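Local coordinates for protein beta-glucuronidase (Dictyoglomus thermophilum, PDB 6XXW) that probably hydrolyses beta-D-glucuronides, releasing glucuronic acid, as a retaining glycosidase of glycosyl hydrolase family 2, at residues 481-486 and 535-540; 290-295 and 407-412. All blocks are in the same frame, centred on the assembly; numbering follows the deposited sequence.

Contact 1: residues 481-486 and 535-540; sequences VIEYQL and VGVLDR
With its CG1 swung anti to the backbone N (chi1 170°) and its CG2 anti to the carbonyl carbon, Val-537 sets CG1 against Leu-486 and CG2 against Glu-483. Leu-486 answers with a chi1 of -177°, which carries its isobutyl group across to the valine. There its CD2 lies 3.9 Å from CB of Val-537, and CG1 of the valine also fits against CD2 and CG of the leucine. On the other branch, CG2 of Val-537 rests 3.8 Å from CA of Glu-483 and 3.9 Å from its CG, so the glutamate meets the valine with backbone and aliphatic stem. A short, branched residue suits this place: the CA atoms of Glu-483 and Val-537 are 6.2 Å apart, a close approach for two helices, and valine is compact enough for this spacing and uses both methyls, one on each neighbour. OE1 of Glu-483 forms a salt bridge with Arg-533, one turn earlier on the valine's helix. Leu-538 joins more loosely, its CD2 4.4 Å from CD2 of Leu-486. NH1 of Arg-540 forms a salt bridge with OE2 of Glu-487 on helix 482-497, a second ionic tie between the two segments' neighbourhoods. Helices 482-497 and 524-538 thus pack side by side on the outside of the TIM barrel, where Leu-486 also touches Phe-534 and Leu-538 reaches inward to Val-544 of strand 544-550.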
loop_
_atom_site.group_PDB
_atom_site.type_symbol
_atom_site.label_atom_id
_atom_site.label_comp_id
_atom_site.label_asym_id
_atom_site.label_seq_id
_atom_site.Cartn_x
_atom_site.Cartn_y
_atom_site.Cartn_z
ATOM N N VAL A 481 -19.018 -17.862 -13.550
ATOM C CA VAL A 481 -19.065 -18.364 -14.929
ATOM C C VAL A 481 -17.890 -19.256 -15.308
ATOM O O VAL A 481 -17.935 -19.900 -16.366
ATOM C CB VAL A 481 -19.106 -17.216 -15.953
ATOM C CG1 VAL A 481 -20.300 -16.326 -15.717
ATOM C CG2 VAL A 481 -17.786 -16.425 -15.930
ATOM N N ILE A 482 -16.850 -19.329 -14.477
ATOM C CA ILE A 482 -15.572 -19.903 -14.914
ATOM C C ILE A 482 -15.729 -21.368 -15.312
ATOM O O ILE A 482 -15.324 -21.781 -16.409
ATOM C CB ILE A 482 -14.512 -19.728 -13.809
ATOM C CG1 ILE A 482 -14.046 -18.268 -13.760
ATOM C CG2 ILE A 482 -13.333 -20.714 -13.995
ATOM C CD1 ILE A 482 -13.087 -17.969 -12.632
ATOM N N GLU A 483 -16.290 -22.186 -14.416
ATOM C CA GLU A 483 -16.359 -23.623 -14.669
ATOM C C GLU A 483 -17.182 -23.941 -15.916
ATOM O O GLU A 483 -16.777 -24.769 -16.742
ATOM C CB GLU A 483 -16.933 -24.332 -13.446
ATOM C CG GLU A 483 -15.965 -24.380 -12.259
ATOM C CD GLU A 483 -16.062 -23.157 -11.357
ATOM O OE1 GLU A 483 -16.866 -22.231 -11.649
ATOM O OE2 GLU A 483 -15.332 -23.127 -10.345
ATOM N N TYR A 484 -18.340 -23.291 -16.057
ATOM C CA TYR A 484 -19.184 -23.443 -17.241
ATOM C C TYR A 484 -18.416 -23.109 -18.514
ATOM O O TYR A 484 -18.362 -23.910 -19.453
ATOM C CB TYR A 484 -20.408 -22.532 -17.095
ATOM C CG TYR A 484 -21.499 -22.669 -18.142
ATOM C CD1 TYR A 484 -22.576 -23.533 -17.944
ATOM C CD2 TYR A 484 -21.482 -21.904 -19.306
ATOM C CE1 TYR A 484 -23.596 -23.650 -18.892
ATOM C CE2 TYR A 484 -22.496 -22.017 -20.264
ATOM C CZ TYR A 484 -23.551 -22.890 -20.047
ATOM O OH TYR A 484 -24.565 -23.009 -20.983
ATOM N N GLN A 485 -17.799 -21.930 -18.555
ATOM C CA GLN A 485 -17.208 -21.460 -19.803
ATOM C C GLN A 485 -15.901 -22.177 -20.124
ATOM O O GLN A 485 -15.652 -22.544 -21.280
ATOM C CB GLN A 485 -16.989 -19.951 -19.729
ATOM C CG GLN A 485 -18.264 -19.161 -19.475
ATOM C CD GLN A 485 -18.018 -17.670 -19.388
ATOM O OE1 GLN A 485 -16.925 -17.235 -19.035
ATOM N NE2 GLN A 485 -19.038 -16.874 -19.709
ATOM N N LEU A 486 -15.057 -22.398 -19.119
ATOM C CA LEU A 486 -13.731 -22.929 -19.402
ATOM C C LEU A 486 -13.802 -24.390 -19.811
ATOM O O LEU A 486 -13.105 -24.808 -20.744
ATOM C CB LEU A 486 -12.813 -22.749 -18.193
ATOM C CG LEU A 486 -11.377 -23.229 -18.439
ATOM C CD1 LEU A 486 -10.722 -22.440 -19.565
ATOM C CD2 LEU A 486 -10.550 -23.149 -17.141
ATOM N N VAL A 535 -7.886 -23.960 -12.335
ATOM C CA VAL A 535 -7.139 -25.220 -12.290
ATOM C C VAL A 535 -7.994 -26.387 -11.806
ATOM O O VAL A 535 -7.709 -27.543 -12.159
ATOM C CB VAL A 535 -5.850 -25.090 -11.461
ATOM C CG1 VAL A 535 -4.949 -24.013 -12.076
ATOM C CG2 VAL A 535 -6.153 -24.821 -9.970
ATOM N N GLY A 536 -9.061 -26.123 -11.043
ATOM C CA GLY A 536 -10.008 -27.181 -10.730
ATOM C C GLY A 536 -10.657 -27.760 -11.971
ATOM O O GLY A 536 -10.942 -28.961 -12.027
ATOM N N VAL A 537 -10.898 -26.920 -12.981
ATOM C CA VAL A 537 -11.409 -27.407 -14.258
ATOM C C VAL A 537 -10.360 -28.265 -14.959
ATOM O O VAL A 537 -10.655 -29.367 -15.437
ATOM C CB VAL A 537 -11.848 -26.228 -15.143
ATOM C CG1 VAL A 537 -12.142 -26.712 -16.553
ATOM C CG2 VAL A 537 -13.053 -25.526 -14.555
ATOM N N LEU A 538 -9.116 -27.776 -15.025
ATOM C CA LEU A 538 -8.065 -28.501 -15.740
ATOM C C LEU A 538 -7.868 -29.901 -15.179
ATOM O O LEU A 538 -7.569 -30.844 -15.925
ATOM C CB LEU A 538 -6.746 -27.728 -15.671
ATOM C CG LEU A 538 -6.758 -26.269 -16.116
ATOM C CD1 LEU A 538 -5.328 -25.721 -16.073
ATOM C CD2 LEU A 538 -7.353 -26.134 -17.517
ATOM N N ASP A 539 -8.031 -30.062 -13.862
ATOM C CA ASP A 539 -7.787 -31.362 -13.255
ATOM C C ASP A 539 -8.779 -32.411 -13.739
ATOM O O ASP A 539 -8.499 -33.608 -13.631
ATOM C CB ASP A 539 -7.846 -31.258 -11.732
ATOM C CG ASP A 539 -6.650 -30.532 -11.155
ATOM O OD1 ASP A 539 -5.609 -30.440 -11.838
ATOM O OD2 ASP A 539 -6.756 -30.048 -10.018
ATOM N N ARG A 540 -9.919 -31.993 -14.274
ATOM C CA ARG A 540 -10.934 -32.929 -14.735
ATOM C C ARG A 540 -10.779 -33.292 -16.204
ATOM O O ARG A 540 -11.572 -34.092 -16.718
ATOM C CB ARG A 540 -12.321 -32.340 -14.479
ATOM C CG ARG A 540 -12.537 -32.102 -12.997
ATOM C CD ARG A 540 -13.974 -31.783 -12.669
ATOM N NE ARG A 540 -14.277 -30.377 -12.892
ATOM C CZ ARG A 540 -15.004 -29.934 -13.909
ATOM N NH1 ARG A 540 -15.493 -30.802 -14.789
ATOM N NH2 ARG A 540 -15.245 -28.633 -14.046
#

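Contact 2: residues 290-295 and 407-412; sequences KQFLIN and SVIMWS
Phe-292 makes a Met-aromatic contact with Met-410, SD of the methionine lying 4.0 Å from CE2 of the phenylalanine. The sulfur is 5.3 Å from the ring centroid and 73° off the ring normal, an oblique approach. The methionine chain leaves anti to its backbone N (chi1 -178°) and then bends at chi2 and chi3, which also brings its CE to 4.2 Å from CE2 of Phe-292. Such a flexible thioether can follow the outline of a rigid ring. A polar atom meets the same ring at its edge: O of Ile-409 lies near the ring plane, 3.7 Å from CZ of Phe-292, on the rim where the aromatic hydrogens carry partial positive charge. The remaining contacts are apolar. CD1 of Ile-409 comes 4.3 Å from CZ of Phe-292, and CG2 of Ile-409 is 4.4 Å from CD1 of Ile-294; these branched side chains occupy the space between backbones whose strand axes approach to 10.0 Å. The strands run at 138° and are not partners in the sheet: strand 408-415 pairs with 358-362 and 444-448, and 291-294 with 285-288 and 297-305. Phe-301 of strand 297-305 stacks edge-to-face with Phe-292. The chemistry is therefore that of a buried apolar layer, joined by dispersion and weak electrostatics and lying between the barrel strand and the hairpin that covers its N-terminal end.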
loop_
_atom_site.group_PDB
_atom_site.type_symbol
_atom_site.label_atom_id
_atom_site.label_comp_id
_atom_site.label_asym_id
_atom_site.label_seq_id
_atom_site.Cartn_x
_atom_site.Cartn_y
_atom_site.Cartn_z
ATOM N N LYS A 290 -2.445 -37.317 -26.666
ATOM C CA LYS A 290 -2.656 -36.163 -25.803
ATOM C C LYS A 290 -1.575 -36.043 -24.738
ATOM O O LYS A 290 -1.800 -35.425 -23.692
ATOM C CB LYS A 290 -4.038 -36.215 -25.160
ATOM C CG LYS A 290 -4.414 -37.556 -24.586
ATOM C CD LYS A 290 -5.896 -37.581 -24.242
ATOM C CE LYS A 290 -6.301 -38.906 -23.616
ATOM N NZ LYS A 290 -5.546 -39.185 -22.355
ATOM N N GLN A 291 -0.411 -36.629 -24.982
ATOM C CA GLN A 291 0.681 -36.613 -24.028
ATOM C C GLN A 291 1.857 -35.809 -24.567
ATOM O O GLN A 291 2.172 -35.872 -25.758
ATOM C CB GLN A 291 1.124 -38.041 -23.698
ATOM C CG GLN A 291 0.026 -38.874 -23.049
ATOM C CD GLN A 291 0.563 -40.109 -22.351
ATOM O OE1 GLN A 291 0.299 -40.331 -21.171
ATOM N NE2 GLN A 291 1.319 -40.921 -23.082
ATOM N N PHE A 292 2.504 -35.053 -23.673
ATOM C CA PHE A 292 3.771 -34.382 -23.937
ATOM C C PHE A 292 4.847 -35.173 -23.200
ATOM O O PHE A 292 4.899 -35.147 -21.965
ATOM C CB PHE A 292 3.728 -32.929 -23.456
ATOM C CG PHE A 292 4.870 -32.098 -23.945
ATOM C CD1 PHE A 292 6.113 -32.164 -23.322
ATOM C CD2 PHE A 292 4.713 -31.259 -25.041
ATOM C CE1 PHE A 292 7.183 -31.398 -23.781
ATOM C CE2 PHE A 292 5.784 -30.489 -25.504
ATOM C CZ PHE A 292 7.015 -30.563 -24.869
ATOM N N LEU A 293 5.697 -35.883 -23.943
ATOM C CA LEU A 293 6.660 -36.801 -23.337
ATOM C C LEU A 293 8.050 -36.181 -23.274
ATOM O O LEU A 293 8.586 -35.724 -24.291
ATOM C CB LEU A 293 6.731 -38.123 -24.110
ATOM C CG LEU A 293 5.414 -38.885 -24.256
ATOM C CD1 LEU A 293 5.576 -40.021 -25.272
ATOM C CD2 LEU A 293 4.969 -39.418 -22.912
ATOM N N ILE A 294 8.634 -36.191 -22.082
ATOM C CA ILE A 294 10.047 -35.895 -21.883
ATOM C C ILE A 294 10.673 -37.165 -21.345
ATOM O O ILE A 294 10.206 -37.702 -20.330
ATOM C CB ILE A 294 10.263 -34.719 -20.921
ATOM C CG1 ILE A 294 9.682 -33.434 -21.536
ATOM C CG2 ILE A 294 11.757 -34.600 -20.556
ATOM C CD1 ILE A 294 9.817 -32.188 -20.659
ATOM N N ASN A 295 11.695 -37.666 -22.047
ATOM C CA ASN A 295 12.330 -38.935 -21.696
ATOM C C ASN A 295 11.286 -40.043 -21.585
ATOM O O ASN A 295 11.312 -40.874 -20.668
ATOM C CB ASN A 295 13.145 -38.788 -20.410
ATOM C CG ASN A 295 14.267 -37.785 -20.563
ATOM O OD1 ASN A 295 14.808 -37.625 -21.664
ATOM N ND2 ASN A 295 14.627 -37.105 -19.474
ATOM N N SER A 407 17.131 -27.147 -21.930
ATOM C CA SER A 407 15.963 -26.553 -21.287
ATOM C C SER A 407 14.892 -26.140 -22.293
ATOM O O SER A 407 13.700 -26.166 -21.957
ATOM C CB SER A 407 16.387 -25.345 -20.442
ATOM O OG SER A 407 16.924 -24.300 -21.258
ATOM N N VAL A 408 15.276 -25.745 -23.513
ATOM C CA VAL A 408 14.270 -25.425 -24.523
ATOM C C VAL A 408 13.640 -26.723 -25.016
ATOM O O VAL A 408 14.320 -27.585 -25.594
ATOM C CB VAL A 408 14.871 -24.638 -25.698
ATOM C CG1 VAL A 408 13.770 -24.360 -26.755
ATOM C CG2 VAL A 408 15.529 -23.349 -25.249
ATOM N N ILE A 409 12.327 -26.859 -24.827
ATOM C CA ILE A 409 11.638 -28.087 -25.193
ATOM C C ILE A 409 10.515 -27.863 -26.184
ATOM O O ILE A 409 9.823 -28.813 -26.525
ATOM C CB ILE A 409 11.116 -28.846 -23.952
ATOM C CG1 ILE A 409 10.485 -27.892 -22.939
ATOM C CG2 ILE A 409 12.258 -29.653 -23.314
ATOM C CD1 ILE A 409 9.220 -27.233 -23.379
ATOM N N MET A 410 10.314 -26.635 -26.656
ATOM C CA MET A 410 9.229 -26.318 -27.584
ATOM C C MET A 410 9.451 -24.909 -28.097
ATOM O O MET A 410 9.908 -24.034 -27.356
ATOM C CB MET A 410 7.847 -26.418 -26.913
ATOM C CG MET A 410 6.674 -26.145 -27.856
ATOM S SD MET A 410 5.156 -27.055 -27.485
ATOM C CE MET A 410 4.743 -26.444 -25.826
ATOM N N TRP A 411 9.096 -24.686 -29.362
ATOM C CA TRP A 411 9.109 -23.355 -29.952
ATOM C C TRP A 411 7.683 -22.830 -30.081
ATOM O O TRP A 411 6.788 -23.549 -30.550
ATOM C CB TRP A 411 9.756 -23.363 -31.349
ATOM C CG TRP A 411 11.139 -23.977 -31.419
ATOM C CD1 TRP A 411 11.476 -25.148 -32.035
ATOM C CD2 TRP A 411 12.361 -23.432 -30.890
ATOM N NE1 TRP A 411 12.828 -25.377 -31.911
ATOM C CE2 TRP A 411 13.397 -24.338 -31.219
ATOM C CE3 TRP A 411 12.681 -22.274 -30.171
ATOM C CZ2 TRP A 411 14.729 -24.133 -30.833
ATOM C CZ3 TRP A 411 14.029 -22.063 -29.791
ATOM C CH2 TRP A 411 15.025 -22.989 -30.129
ATOM N N SER A 412 7.481 -21.563 -29.711
ATOM C CA SER A 412 6.207 -20.876 -29.929
ATOM C C SER A 412 6.389 -19.854 -31.042
ATOM O O SER A 412 7.276 -19.001 -30.961
ATOM C CB SER A 412 5.706 -20.188 -28.660
ATOM O OG SER A 412 4.531 -19.440 -28.959
#

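In the fold
Both contacts belong to the TIM barrel domain of this family 2 enzyme, and both segments of contact 2 precede those of contact 1 in the sequence. Their centres are 24 Å apart and their nearest atoms about 10 Å. Contact 2 ties the strand 291-294, which precedes the first barrel strand, to strand 408-415 of the barrel wall; contact 1 joins two helices of the outer layer, 482-497 and 524-538. Strands 297-305 and 544-550, which pair in parallel, relate the two places: the first neighbours strand 291-294, and the second lies beneath helix 524-538. One contact thus fastens the N-terminal hairpin to the barrel wall and the other joins helices round its outside, holding different layers of one domain.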